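Local coordinates for lipoxygenase (Cyanothece sp., PDB 5EK8), which probably oxygenates polyunsaturated fatty acids as a 9R-lipoxygenase, using a non-heme iron to insert both atoms of molecular oxygen, at residues N231-L236 with D247-L252. Sequence-based numbering, arbitrary orientation.
Sequences NLTINL and DEYFVL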
# COMPACT_ATOMS: atom_id res chain seq x y z
N ASN A 231 -18.62 -4.11 15.67
CA ASN A 231 -18.16 -4.48 14.33
C ASN A 231 -19.13 -5.47 13.72
O ASN A 231 -20.18 -5.74 14.30
CB ASN A 231 -16.75 -5.09 14.37
CG ASN A 231 -16.76 -6.53 14.84
OD1 ASN A 231 -17.43 -6.88 15.81
ND2 ASN A 231 -16.01 -7.38 14.13
N LEU A 232 -18.77 -6.03 12.57
CA LEU A 232 -19.66 -6.92 11.85
C LEU A 232 -20.06 -8.15 12.67
O LEU A 232 -21.24 -8.50 12.73
CB LEU A 232 -19.03 -7.36 10.54
CG LEU A 232 -19.84 -8.40 9.76
CD1 LEU A 232 -21.21 -7.85 9.39
CD2 LEU A 232 -19.07 -8.89 8.52
N THR A 233 -19.09 -8.78 13.31
CA THR A 233 -19.35 -10.02 14.04
C THR A 233 -20.20 -9.78 15.29
O THR A 233 -21.09 -10.58 15.61
CB THR A 233 -18.03 -10.74 14.44
OG1 THR A 233 -17.17 -9.85 15.16
CG2 THR A 233 -17.31 -11.22 13.20
N ILE A 234 -19.95 -8.67 15.97
CA ILE A 234 -20.77 -8.29 17.12
C ILE A 234 -22.23 -8.10 16.70
O ILE A 234 -23.13 -8.66 17.32
CB ILE A 234 -20.25 -7.01 17.80
CG1 ILE A 234 -18.92 -7.30 18.51
CG2 ILE A 234 -21.27 -6.48 18.80
CD1 ILE A 234 -18.22 -6.07 19.04
N ASN A 235 -22.45 -7.32 15.64
CA ASN A 235 -23.79 -7.10 15.11
C ASN A 235 -24.49 -8.40 14.73
O ASN A 235 -25.65 -8.65 15.11
CB ASN A 235 -23.74 -6.18 13.88
CG ASN A 235 -23.23 -4.79 14.20
OD1 ASN A 235 -23.35 -4.31 15.33
ND2 ASN A 235 -22.65 -4.13 13.20
N LEU A 236 -23.78 -9.23 13.97
CA LEU A 236 -24.30 -10.53 13.55
C LEU A 236 -24.74 -11.36 14.74
O LEU A 236 -25.85 -11.88 14.77
CB LEU A 236 -23.26 -11.30 12.73
CG LEU A 236 -23.00 -10.80 11.31
CD1 LEU A 236 -21.93 -11.66 10.66
CD2 LEU A 236 -24.29 -10.82 10.50
N ASP A 247 -19.34 -23.14 12.25
CA ASP A 247 -18.48 -23.70 11.21
C ASP A 247 -18.72 -23.06 9.84
O ASP A 247 -17.77 -22.83 9.08
CB ASP A 247 -18.69 -25.21 11.11
CG ASP A 247 -18.15 -25.96 12.32
OD1 ASP A 247 -18.42 -27.17 12.44
OD2 ASP A 247 -17.46 -25.32 13.15
N GLU A 248 -19.99 -22.80 9.54
CA GLU A 248 -20.37 -22.19 8.27
C GLU A 248 -19.66 -20.85 8.09
O GLU A 248 -19.12 -20.54 7.02
CB GLU A 248 -21.89 -21.99 8.20
CG GLU A 248 -22.72 -23.28 8.30
CD GLU A 248 -22.77 -23.85 9.71
OE1 GLU A 248 -22.38 -23.14 10.66
OE2 GLU A 248 -23.19 -25.02 9.87
N TYR A 249 -19.66 -20.06 9.16
CA TYR A 249 -19.06 -18.74 9.14
C TYR A 249 -17.54 -18.85 9.11
O TYR A 249 -16.87 -18.04 8.47
CB TYR A 249 -19.52 -17.91 10.34
CG TYR A 249 -19.15 -16.46 10.22
CD1 TYR A 249 -19.80 -15.63 9.31
CD2 TYR A 249 -18.13 -15.91 10.99
CE1 TYR A 249 -19.46 -14.30 9.18
CE2 TYR A 249 -17.78 -14.58 10.87
CZ TYR A 249 -18.45 -13.78 9.96
OH TYR A 249 -18.10 -12.45 9.84
N PHE A 250 -17.00 -19.84 9.81
CA PHE A 250 -15.57 -20.12 9.81
C PHE A 250 -15.07 -20.34 8.39
O PHE A 250 -14.09 -19.73 7.96
CB PHE A 250 -15.26 -21.34 10.68
CG PHE A 250 -13.80 -21.71 10.71
CD1 PHE A 250 -13.34 -22.79 9.97
CD2 PHE A 250 -12.91 -21.00 11.49
CE1 PHE A 250 -12.00 -23.14 10.01
CE2 PHE A 250 -11.56 -21.35 11.52
CZ PHE A 250 -11.11 -22.42 10.78
N VAL A 251 -15.78 -21.20 7.67
CA VAL A 251 -15.46 -21.50 6.28
C VAL A 251 -15.61 -20.26 5.40
O VAL A 251 -14.72 -19.93 4.60
CB VAL A 251 -16.34 -22.63 5.73
CG1 VAL A 251 -16.21 -22.73 4.22
CG2 VAL A 251 -15.98 -23.94 6.40
N LEU A 252 -16.75 -19.58 5.55
CA LEU A 252 -17.01 -18.38 4.77
C LEU A 252 -15.90 -17.34 4.91
O LEU A 252 -15.50 -16.71 3.93
CB LEU A 252 -18.35 -17.76 5.17
CG LEU A 252 -19.58 -18.42 4.55
CD1 LEU A 252 -20.84 -17.75 5.04
CD2 LEU A 252 -19.49 -18.39 3.03
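Tyr249 has CG anti to the backbone N (chi1 -168°), which brings its phenol end among Leu232, Thr233 and Leu236 of helix 232-239. Thr233 sets CG2 anti to its carbonyl carbon, which turns the methyl to the tyrosine and leaves OG1 for polar partners. This methyl lies 3.7 Å from Tyr249 OH, and the two side chains cross at about a right angle. Leu236 CD1 comes obliquely to Tyr249 CE1 at 3.9 Å. Leu232 CD2 completes the set, 3.9 Å from Tyr249 OH. No hydrogen bond joins the segments. Asn231 N-caps helix 232-239: Ile234 N donates to Asn231 OD1 over 3.1 Å. Asn231 ND2 reaches Thr233 OG1 at 2.9 Å, close to its own amide plane, and Thr233 OG1 also bonds Glu583. A valine in place of Thr233 would probably leave Asn231 ND2 and Glu583 without this hydroxyl partner. The axes of the two short segments are 14.0 Å apart and nearly antiparallel (157°), and Tyr249 from one side meets Leu232, Thr233 and Leu236 from the other. Elsewhere on helix 247-256, Phe250 and Val251 pack on strands 291-300 and 303-313, and Phe250 also meets helix 337-377.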